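Local coordinates for arylesterase (Sulfolobus solfataricus, PDB 5L2P), which hydrolyses aromatic esters and aryl dialkyl phosphates such as paraoxon, with a broad substrate range that also takes in p-nitrophenyl fatty acid esters, at residues A[222-226]-A[227-231]; A[253-256]-A[257-260]; A[204-208]-A[209-213]. All blocks are in the same frame, centred on the assembly; numbering follows the deposited sequence.

How the contacts relate
Along the chain contact 3 comes first, then contact 1, then contact 2, and their centres stand about 16 Å from one another in every pairing. All belong to the alpha/beta hydrolase fold. Contact 3 leads into helix 212-217, contact 1 follows in the loop running from that helix to strand 242-248, and contact 2 forms the first turns of helix 254-266, just beyond that strand. Contact 2 bridges the other two: Pro231 CB lies 4.1 Å from Tyr260 CE1, and Leu253 CD1 lies 3.9 Å from Leu204 CD2. Contacts 2 and 3 lie near the probable catalytic triad, contact 1 farther off, and each also meets a second subunit.

Contact 1: residues A[222-226]-A[227-231]; sequences KDLYN and PLFSP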
ATOM      1  N   LYS A 222      23.484 -21.369   2.728  1.00 73.85           N
ATOM      2  CA  LYS A 222      24.024 -20.679   3.907  1.00 69.93           C
ATOM      3  C   LYS A 222      24.386 -19.227   3.625  1.00 66.02           C
ATOM      4  O   LYS A 222      24.422 -18.412   4.549  1.00 62.66           O
ATOM      5  CB  LYS A 222      25.269 -21.381   4.469  1.00 72.25           C
ATOM      6  CG  LYS A 222      25.099 -22.869   4.734  1.00 78.20           C
ATOM      7  CD  LYS A 222      26.236 -23.440   5.580  1.00 81.69           C
ATOM      8  CE  LYS A 222      26.371 -24.943   5.337  1.00 85.87           C
ATOM      9  NZ  LYS A 222      27.296 -25.652   6.275  1.00 88.61           N
ATOM     10  N   ASP A 223      24.710 -18.926   2.356  1.00 62.33           N
ATOM     11  CA  ASP A 223      25.021 -17.551   1.914  1.00 60.45           C
ATOM     12  C   ASP A 223      23.815 -16.626   1.950  1.00 56.89           C
ATOM     13  O   ASP A 223      23.994 -15.414   2.005  1.00 55.61           O
ATOM     14  CB  ASP A 223      25.579 -17.538   0.474  1.00 61.00           C
ATOM     15  CG  ASP A 223      26.944 -18.118   0.375  1.00 62.80           C
ATOM     16  OD1 ASP A 223      27.672 -18.088   1.406  1.00 64.40           O
ATOM     17  OD2 ASP A 223      27.288 -18.607  -0.736  1.00 62.42           O
ATOM     18  N   LEU A 224      22.609 -17.188   1.887  1.00 56.68           N
ATOM     19  CA  LEU A 224      21.383 -16.384   1.940  1.00 55.79           C
ATOM     20  C   LEU A 224      21.301 -15.463   3.167  1.00 53.50           C
ATOM     21  O   LEU A 224      20.788 -14.370   3.055  1.00 52.77           O
ATOM     22  CB  LEU A 224      20.144 -17.275   1.884  1.00 56.46           C
ATOM     23  CG  LEU A 224      19.899 -18.093   0.634  1.00 56.67           C
ATOM     24  CD1 LEU A 224      18.723 -19.016   0.932  1.00 58.21           C
ATOM     25  CD2 LEU A 224      19.635 -17.183  -0.565  1.00 56.90           C
ATOM     26  N   TYR A 225      21.842 -15.879   4.299  1.00 54.85           N
ATOM     27  CA  TYR A 225      21.810 -15.033   5.505  1.00 57.21           C
ATOM     28  C   TYR A 225      23.137 -14.367   5.796  1.00 58.62           C
ATOM     29  O   TYR A 225      23.337 -13.774   6.863  1.00 62.56           O
ATOM     30  CB  TYR A 225      21.330 -15.813   6.742  1.00 59.58           C
ATOM     31  CG  TYR A 225      22.133 -17.056   7.115  1.00 59.08           C
ATOM     32  CD1 TYR A 225      23.311 -16.973   7.855  1.00 58.28           C
ATOM     33  CD2 TYR A 225      21.666 -18.317   6.771  1.00 59.91           C
ATOM     34  CE1 TYR A 225      24.003 -18.110   8.205  1.00 58.77           C
ATOM     35  CE2 TYR A 225      22.360 -19.447   7.115  1.00 60.19           C
ATOM     36  CZ  TYR A 225      23.515 -19.351   7.821  1.00 59.94           C
ATOM     37  OH  TYR A 225      24.141 -20.571   8.106  1.00 62.96           O
ATOM     38  N   ASN A 226      24.038 -14.414   4.826  1.00 59.23           N
ATOM     39  CA  ASN A 226      25.305 -13.699   4.932  1.00 57.41           C
ATOM     40  C   ASN A 226      25.037 -12.212   4.717  1.00 59.28           C
ATOM     41  O   ASN A 226      24.400 -11.840   3.734  1.00 59.04           O
ATOM     42  CB  ASN A 226      26.277 -14.221   3.873  1.00 56.52           C
ATOM     43  CG  ASN A 226      27.727 -13.823   4.166  1.00 56.52           C
ATOM     44  OD1 ASN A 226      28.014 -12.678   4.394  1.00 57.89           O
ATOM     45  ND2 ASN A 226      28.638 -14.780   4.146  1.00 55.90           N
ATOM     46  N   PRO A 227      25.503 -11.355   5.639  1.00 62.94           N
ATOM     47  CA  PRO A 227      25.224  -9.924   5.466  1.00 61.74           C
ATOM     48  C   PRO A 227      25.899  -9.285   4.232  1.00 61.57           C
ATOM     49  O   PRO A 227      25.380  -8.310   3.718  1.00 61.93           O
ATOM     50  CB  PRO A 227      25.727  -9.293   6.773  1.00 63.25           C
ATOM     51  CG  PRO A 227      25.842 -10.407   7.739  1.00 64.66           C
ATOM     52  CD  PRO A 227      26.152 -11.642   6.930  1.00 64.10           C
ATOM     53  N   LEU A 228      27.018  -9.829   3.755  1.00 60.35           N
ATOM     54  CA  LEU A 228      27.625  -9.323   2.516  1.00 61.98           C
ATOM     55  C   LEU A 228      26.794  -9.657   1.274  1.00 58.67           C
ATOM     56  O   LEU A 228      26.943  -8.995   0.250  1.00 63.74           O
ATOM     57  CB  LEU A 228      29.045  -9.855   2.313  1.00 64.34           C
ATOM     58  CG  LEU A 228      30.044  -9.499   3.424  1.00 68.54           C
ATOM     59  CD1 LEU A 228      31.424 -10.083   3.147  1.00 68.75           C
ATOM     60  CD2 LEU A 228      30.168  -8.006   3.657  1.00 71.53           C
ATOM     61  N   PHE A 229      25.946 -10.676   1.356  1.00 53.27           N
ATOM     62  CA  PHE A 229      24.997 -10.956   0.312  1.00 51.07           C
ATOM     63  C   PHE A 229      23.682 -10.214   0.551  1.00 53.48           C
ATOM     64  O   PHE A 229      23.130  -9.590  -0.379  1.00 55.40           O
ATOM     65  CB  PHE A 229      24.753 -12.444   0.206  1.00 48.70           C
ATOM     66  CG  PHE A 229      23.570 -12.799  -0.648  1.00 48.74           C
ATOM     67  CD1 PHE A 229      23.634 -12.700  -2.016  1.00 48.95           C
ATOM     68  CD2 PHE A 229      22.409 -13.269  -0.071  1.00 50.53           C
ATOM     69  CE1 PHE A 229      22.555 -13.034  -2.792  1.00 50.51           C
ATOM     70  CE2 PHE A 229      21.317 -13.602  -0.834  1.00 51.29           C
ATOM     71  CZ  PHE A 229      21.382 -13.484  -2.204  1.00 50.88           C
ATOM     72  N   SER A 230      23.180 -10.310   1.792  1.00 55.19           N
ATOM     73  CA  SER A 230      21.926  -9.676   2.222  1.00 53.61           C
ATOM     74  C   SER A 230      22.177  -8.712   3.333  1.00 52.79           C
ATOM     75  O   SER A 230      21.977  -9.047   4.503  1.00 54.47           O
ATOM     76  CB  SER A 230      20.918 -10.720   2.696  1.00 56.32           C
ATOM     77  OG  SER A 230      20.367 -11.434   1.598  1.00 65.11           O
ATOM     78  N   PRO A 231      22.606  -7.499   2.992  1.00 51.45           N
ATOM     79  CA  PRO A 231      22.924  -6.514   4.031  1.00 54.04           C
ATOM     80  C   PRO A 231      21.750  -6.133   4.958  1.00 53.11           C
ATOM     81  O   PRO A 231      21.974  -5.629   6.052  1.00 54.97           O
ATOM     82  CB  PRO A 231      23.404  -5.294   3.230  1.00 54.06           C
ATOM     83  CG  PRO A 231      23.025  -5.573   1.810  1.00 52.35           C
ATOM     84  CD  PRO A 231      22.980  -7.038   1.657  1.00 50.23           C
TER
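Asn226 grips the chain that follows it in two ways, through its side chain and through its own carbonyl. The amide group stands anti to the backbone N (chi1 -164°), which carries Asn226 OD1 to within 3.1 Å of Leu228 N, whose N-H it accepts, the donor tilted 17° from the carbonyl plane. Further on, Asn226 O receives Ser230 N at 2.8 Å and, more weakly, Phe229 N. Asparagine suits this place because its short amide can reach forward to a backbone N-H two residues on. Pro227, whose ring lies roughly at right angles to the Asn226 side chain, has no N-H needing a partner and holds phi near the helical value that the single turn 227-229 adopts. Phe229 turns its ring back against 222-226: CE2 lies 4.0 Å from Leu224 CD2, with the two side chains alongside each other and pointing the same way, while Leu224 O sits at the ring edge, in its plane. Ser230 OG gives that same carbonyl a weak hydrogen bond. The Phe229 ring meets Phe185 at about 50° and also touches Phe122 and Val214, so a large flat side chain fits this buried spot. A side-chain carbonyl bonded to the N-H two residues later, with proline between, defines an Asx-Pro turn, here opening a short helical turn in the loop between helix 212-217 and strand 242-248.

Contact 2: residues A[253-256]-A[257-260]; sequences LRDQ and GEAY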
ATOM      1  N   LEU A 253      11.836  -5.082  -6.258  1.00 42.30           N
ATOM      2  CA  LEU A 253      12.815  -4.849  -5.209  1.00 43.60           C
ATOM      3  C   LEU A 253      12.516  -3.556  -4.462  1.00 41.53           C
ATOM      4  O   LEU A 253      13.316  -3.161  -3.591  1.00 39.60           O
ATOM      5  CB  LEU A 253      14.252  -4.750  -5.806  1.00 44.66           C
ATOM      6  CG  LEU A 253      14.762  -5.895  -6.670  1.00 47.50           C
ATOM      7  CD1 LEU A 253      16.166  -5.575  -7.179  1.00 50.40           C
ATOM      8  CD2 LEU A 253      14.759  -7.213  -5.910  1.00 48.91           C
ATOM      9  N   ARG A 254      11.416  -2.878  -4.821  1.00 40.74           N
ATOM     10  CA  ARG A 254      11.067  -1.592  -4.201  1.00 40.05           C
ATOM     11  C   ARG A 254      11.033  -1.639  -2.688  1.00 41.03           C
ATOM     12  O   ARG A 254      11.652  -0.822  -2.025  1.00 42.57           O
ATOM     13  CB  ARG A 254       9.723  -1.114  -4.725  1.00 38.96           C
ATOM     14  CG  ARG A 254       9.238   0.249  -4.219  1.00 37.61           C
ATOM     15  CD  ARG A 254       7.754   0.464  -4.548  1.00 38.37           C
ATOM     16  NE  ARG A 254       6.902  -0.366  -3.700  1.00 38.93           N
ATOM     17  CZ  ARG A 254       5.636  -0.645  -3.926  1.00 40.41           C
ATOM     18  NH1 ARG A 254       5.029  -0.180  -4.997  1.00 42.41           N
ATOM     19  NH2 ARG A 254       4.969  -1.400  -3.052  1.00 41.25           N
ATOM     20  N   ASP A 255      10.301  -2.596  -2.130  1.00 42.74           N
ATOM     21  CA  ASP A 255      10.048  -2.595  -0.671  1.00 40.67           C
ATOM     22  C   ASP A 255      11.287  -2.914   0.156  1.00 44.56           C
ATOM     23  O   ASP A 255      11.505  -2.286   1.206  1.00 52.80           O
ATOM     24  CB  ASP A 255       8.873  -3.511  -0.317  1.00 40.53           C
ATOM     25  CG  ASP A 255       7.510  -2.924  -0.813  1.00 40.40           C
ATOM     26  OD1 ASP A 255       7.450  -1.690  -1.033  1.00 38.82           O
ATOM     27  OD2 ASP A 255       6.533  -3.677  -0.998  1.00 40.67           O
ATOM     28  N   GLN A 256      12.139  -3.827  -0.300  1.00 45.09           N
ATOM     29  CA  GLN A 256      13.409  -4.121   0.393  1.00 44.84           C
ATOM     30  C   GLN A 256      14.360  -2.939   0.390  1.00 46.21           C
ATOM     31  O   GLN A 256      15.034  -2.693   1.397  1.00 47.64           O
ATOM     32  CB  GLN A 256      14.126  -5.365  -0.177  1.00 44.72           C
ATOM     33  CG  GLN A 256      14.652  -5.255  -1.580  1.00 43.83           C
ATOM     34  CD  GLN A 256      15.057  -6.615  -2.134  1.00 45.17           C
ATOM     35  OE1 GLN A 256      16.241  -7.009  -2.117  1.00 45.88           O
ATOM     36  NE2 GLN A 256      14.075  -7.347  -2.628  1.00 45.87           N
ATOM     37  N   GLY A 257      14.434  -2.203  -0.725  1.00 44.22           N
ATOM     38  CA  GLY A 257      15.221  -0.973  -0.776  1.00 43.16           C
ATOM     39  C   GLY A 257      14.718   0.081   0.218  1.00 42.36           C
ATOM     40  O   GLY A 257      15.488   0.690   0.921  1.00 43.01           O
ATOM     41  N   GLU A 258      13.425   0.325   0.247  1.00 41.42           N
ATOM     42  CA  GLU A 258      12.842   1.279   1.201  1.00 42.80           C
ATOM     43  C   GLU A 258      13.013   0.826   2.660  1.00 40.87           C
ATOM     44  O   GLU A 258      13.291   1.631   3.500  1.00 39.53           O
ATOM     45  CB  GLU A 258      11.380   1.558   0.857  1.00 44.29           C
ATOM     46  CG  GLU A 258      11.255   2.339  -0.470  1.00 46.70           C
ATOM     47  CD  GLU A 258       9.818   2.585  -0.914  1.00 50.51           C
ATOM     48  OE1 GLU A 258       8.872   1.918  -0.419  1.00 50.74           O
ATOM     49  OE2 GLU A 258       9.622   3.453  -1.776  1.00 53.37           O
ATOM     50  N   ALA A 259      12.958  -0.481   2.897  1.00 40.54           N
ATOM     51  CA  ALA A 259      13.318  -1.067   4.181  1.00 41.24           C
ATOM     52  C   ALA A 259      14.745  -0.821   4.627  1.00 45.12           C
ATOM     53  O   ALA A 259      15.000  -0.542   5.790  1.00 51.54           O
ATOM     54  CB  ALA A 259      13.073  -2.558   4.132  1.00 42.32           C
ATOM     55  N   TYR A 260      15.695  -0.955   3.703  1.00 48.21           N
ATOM     56  CA  TYR A 260      17.115  -0.707   3.967  1.00 46.64           C
ATOM     57  C   TYR A 260      17.340   0.745   4.358  1.00 46.55           C
ATOM     58  O   TYR A 260      18.053   1.036   5.297  1.00 47.97           O
ATOM     59  CB  TYR A 260      17.944  -1.026   2.710  1.00 46.37           C
ATOM     60  CG  TYR A 260      19.452  -0.911   2.917  1.00 45.53           C
ATOM     61  CD1 TYR A 260      20.148  -1.837   3.668  1.00 46.78           C
ATOM     62  CD2 TYR A 260      20.175   0.131   2.359  1.00 46.07           C
ATOM     63  CE1 TYR A 260      21.524  -1.731   3.865  1.00 47.93           C
ATOM     64  CE2 TYR A 260      21.544   0.253   2.567  1.00 44.81           C
ATOM     65  CZ  TYR A 260      22.205  -0.672   3.337  1.00 46.36           C
ATOM     66  OH  TYR A 260      23.575  -0.580   3.579  1.00 50.06           O
TER
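Gly257 N donates to Leu253 O at 3.2 Å, the first of four i-to-i+4 bonds of an alpha-helix that make the tight part of this contact. Glu258 N follows to Arg254 O, Ala259 N to Asp255 O at 2.9 Å and Tyr260 N to Gln256 O. Gly257 meets the preceding turn by backbone alone, and the small Ala259 places CB 3.4 Å from Gln256 O. The charged flank makes longer contacts, yet it is buried too, covered by a second subunit. Glu258 runs extended past Arg254, its OE2 4.0 Å from Arg254 CG, and although Glu258 OE1 is 4.5 Å from Arg254 NE, no N-H points at it. The guanidinium instead makes its salt bridge with Asp255: the bend at chi3 (73°) brings Arg254 NE 3.0 Å from Asp255 OD1, with NH2 beside it. Asp255 OD1 and Glu258 OE1 are 3.9 Å apart; Arg254 on the one and Lys193 of a second subunit on the other probably ease the repulsion, while Arg275 takes Glu258 OE2. Gln256, its CG flanked by its own N and C atoms (chi1 67°), sends OE1 to the N-H groups of Val186 and Tyr187. Leu253 suits the place among Leu204, Ile206 and Met195, beside His281. Here begins the helix of a beta-alpha-beta crossover joining strands 242-248 and 271-276, shortly after Asp251, the probable catalytic acid of this alpha/beta hydrolase.

Contact 3: residues A[204-208]-A[209-213]; sequences LDINL and PVDYG
Between Leu208 and Pro209 the peptide bond is cis, which brings their CA atoms to 3.0 Å and folds the chain sharply back, so that Asn207 CA and Asp211 CA come within 4.7 Å. With proline in its third position, 207-210 is a type VI turn. The fold is not closed by a bond from Asn207 O to Asp211 N: the two are 3.3 Å apart, but the angle is poor. Proline suits the bend because it accepts a cis bond far more readily than other residues do. In this alpha/beta hydrolase the turn leads the loop into helix 212-217, with Asp211 at the N-cap, a position where aspartate is common. Across the turn, the CG2 branch of Ile206, anti to its own backbone N, lies obliquely against Asp211, 3.7 Å from Asp211 CB and 4.0 Å from Asp211 CG. Asp211 CB points back toward 204-208. Ile206 also touches Pro252 and Met195, a buried apolar setting that a branched aliphatic side chain fits; its side chain is about 6 Å from that of the probable catalytic acid Asp251. Leu208 packs on Arg263, and Pro209 on Glu235, of a second subunit.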
ATOM      1  N   LEU A 204      12.193  -6.941 -14.951  1.00 61.08           N
ATOM      2  CA  LEU A 204      12.898  -7.732 -13.939  1.00 60.61           C
ATOM      3  C   LEU A 204      12.064  -8.923 -13.492  1.00 63.80           C
ATOM      4  O   LEU A 204      11.338  -8.819 -12.477  1.00 71.45           O
ATOM      5  CB  LEU A 204      13.205  -6.882 -12.690  1.00 58.28           C
ATOM      6  CG  LEU A 204      14.102  -7.533 -11.651  1.00 57.21           C
ATOM      7  CD1 LEU A 204      15.401  -7.992 -12.316  1.00 60.71           C
ATOM      8  CD2 LEU A 204      14.453  -6.544 -10.551  1.00 58.03           C
ATOM      9  N   ASP A 205      12.155 -10.023 -14.235  1.00 60.02           N
ATOM     10  CA  ASP A 205      11.374 -11.195 -13.933  1.00 60.33           C
ATOM     11  C   ASP A 205      12.052 -12.116 -12.929  1.00 58.60           C
ATOM     12  O   ASP A 205      13.057 -12.687 -13.222  1.00 59.19           O
ATOM     13  CB  ASP A 205      11.027 -11.978 -15.191  1.00 62.68           C
ATOM     14  CG  ASP A 205      10.119 -11.200 -16.130  1.00 63.04           C
ATOM     15  OD1 ASP A 205       8.990 -10.853 -15.766  1.00 56.50           O
ATOM     16  OD2 ASP A 205      10.541 -10.984 -17.282  1.00 72.06           O
ATOM     17  N   ILE A 206      11.421 -12.301 -11.769  1.00 56.02           N
ATOM     18  CA  ILE A 206      11.966 -13.054 -10.640  1.00 54.73           C
ATOM     19  C   ILE A 206      11.088 -14.254 -10.283  1.00 55.73           C
ATOM     20  O   ILE A 206       9.899 -14.131 -10.141  1.00 58.73           O
ATOM     21  CB  ILE A 206      12.047 -12.135  -9.408  1.00 54.49           C
ATOM     22  CG1 ILE A 206      12.907 -10.917  -9.725  1.00 52.91           C
ATOM     23  CG2 ILE A 206      12.609 -12.876  -8.195  1.00 55.35           C
ATOM     24  CD1 ILE A 206      12.937  -9.891  -8.604  1.00 52.18           C
ATOM     25  N   ASN A 207      11.679 -15.437 -10.168  1.00 57.37           N
ATOM     26  CA  ASN A 207      10.979 -16.627  -9.673  1.00 57.48           C
ATOM     27  C   ASN A 207      11.215 -16.791  -8.190  1.00 54.87           C
ATOM     28  O   ASN A 207      12.259 -16.380  -7.669  1.00 52.71           O
ATOM     29  CB  ASN A 207      11.441 -17.904 -10.408  1.00 60.96           C
ATOM     30  CG  ASN A 207      10.870 -18.000 -11.816  1.00 66.45           C
ATOM     31  OD1 ASN A 207       9.665 -17.776 -12.027  1.00 69.48           O
ATOM     32  ND2 ASN A 207      11.728 -18.328 -12.799  1.00 68.06           N
ATOM     33  N   LEU A 208      10.242 -17.396  -7.505  1.00 54.66           N
ATOM     34  CA  LEU A 208      10.314 -17.616  -6.047  1.00 53.60           C
ATOM     35  C   LEU A 208      10.318 -19.107  -5.745  1.00 53.70           C
ATOM     36  O   LEU A 208       9.711 -19.870  -6.471  1.00 55.17           O
ATOM     37  CB  LEU A 208       9.140 -16.929  -5.337  1.00 53.22           C
ATOM     38  CG  LEU A 208       9.015 -15.397  -5.483  1.00 52.62           C
ATOM     39  CD1 LEU A 208       7.794 -14.874  -4.701  1.00 55.85           C
ATOM     40  CD2 LEU A 208      10.256 -14.615  -5.097  1.00 51.16           C
ATOM     41  N   PRO A 209      10.962 -19.535  -4.662  1.00 54.44           N
ATOM     42  CA  PRO A 209      11.601 -18.729  -3.617  1.00 56.13           C
ATOM     43  C   PRO A 209      12.987 -18.180  -3.965  1.00 56.58           C
ATOM     44  O   PRO A 209      13.336 -17.080  -3.516  1.00 58.25           O
ATOM     45  CB  PRO A 209      11.695 -19.704  -2.421  1.00 55.89           C
ATOM     46  CG  PRO A 209      11.799 -21.029  -3.058  1.00 57.26           C
ATOM     47  CD  PRO A 209      10.979 -20.971  -4.331  1.00 56.06           C
ATOM     48  N   VAL A 210      13.777 -18.926  -4.728  1.00 57.26           N
ATOM     49  CA  VAL A 210      15.136 -18.468  -5.059  1.00 56.95           C
ATOM     50  C   VAL A 210      15.246 -18.305  -6.584  1.00 61.44           C
ATOM     51  O   VAL A 210      15.155 -19.282  -7.322  1.00 63.42           O
ATOM     52  CB  VAL A 210      16.213 -19.469  -4.573  1.00 57.75           C
ATOM     53  CG1 VAL A 210      17.593 -18.873  -4.715  1.00 57.93           C
ATOM     54  CG2 VAL A 210      15.995 -19.852  -3.119  1.00 58.52           C
ATOM     55  N   ASP A 211      15.464 -17.085  -7.074  1.00 64.57           N
ATOM     56  CA  ASP A 211      15.518 -16.878  -8.517  1.00 67.39           C
ATOM     57  C   ASP A 211      16.872 -17.286  -9.114  1.00 71.24           C
ATOM     58  O   ASP A 211      17.844 -17.594  -8.400  1.00 65.38           O
ATOM     59  CB  ASP A 211      15.143 -15.460  -8.935  1.00 68.80           C
ATOM     60  CG  ASP A 211      16.257 -14.462  -8.703  1.00 71.17           C
ATOM     61  OD1 ASP A 211      16.865 -14.486  -7.611  1.00 70.85           O
ATOM     62  OD2 ASP A 211      16.536 -13.673  -9.629  1.00 76.23           O
ATOM     63  N   TYR A 212      16.876 -17.304 -10.450  1.00 73.37           N
ATOM     64  CA  TYR A 212      17.983 -17.794 -11.245  1.00 75.78           C
ATOM     65  C   TYR A 212      19.269 -17.041 -10.953  1.00 71.07           C
ATOM     66  O   TYR A 212      20.330 -17.664 -10.845  1.00 73.24           O
ATOM     67  CB  TYR A 212      17.634 -17.665 -12.727  1.00 81.70           C
ATOM     68  CG  TYR A 212      18.689 -18.154 -13.668  1.00 90.36           C
ATOM     69  CD1 TYR A 212      19.171 -19.450 -13.569  1.00 96.50           C
ATOM     70  CD2 TYR A 212      19.202 -17.326 -14.677  1.00 94.71           C
ATOM     71  CE1 TYR A 212      20.146 -19.922 -14.441  1.00101.95           C
ATOM     72  CE2 TYR A 212      20.169 -17.794 -15.571  1.00 99.37           C
ATOM     73  CZ  TYR A 212      20.650 -19.089 -15.437  1.00104.08           C
ATOM     74  OH  TYR A 212      21.619 -19.591 -16.297  1.00114.69           O
ATOM     75  N   GLY A 213      19.183 -15.718 -10.837  1.00 67.25           N
ATOM     76  CA  GLY A 213      20.374 -14.912 -10.647  1.00 62.95           C
ATOM     77  C   GLY A 213      21.068 -15.179  -9.333  1.00 61.20           C
ATOM     78  O   GLY A 213      22.280 -15.237  -9.277  1.00 58.85           O
TER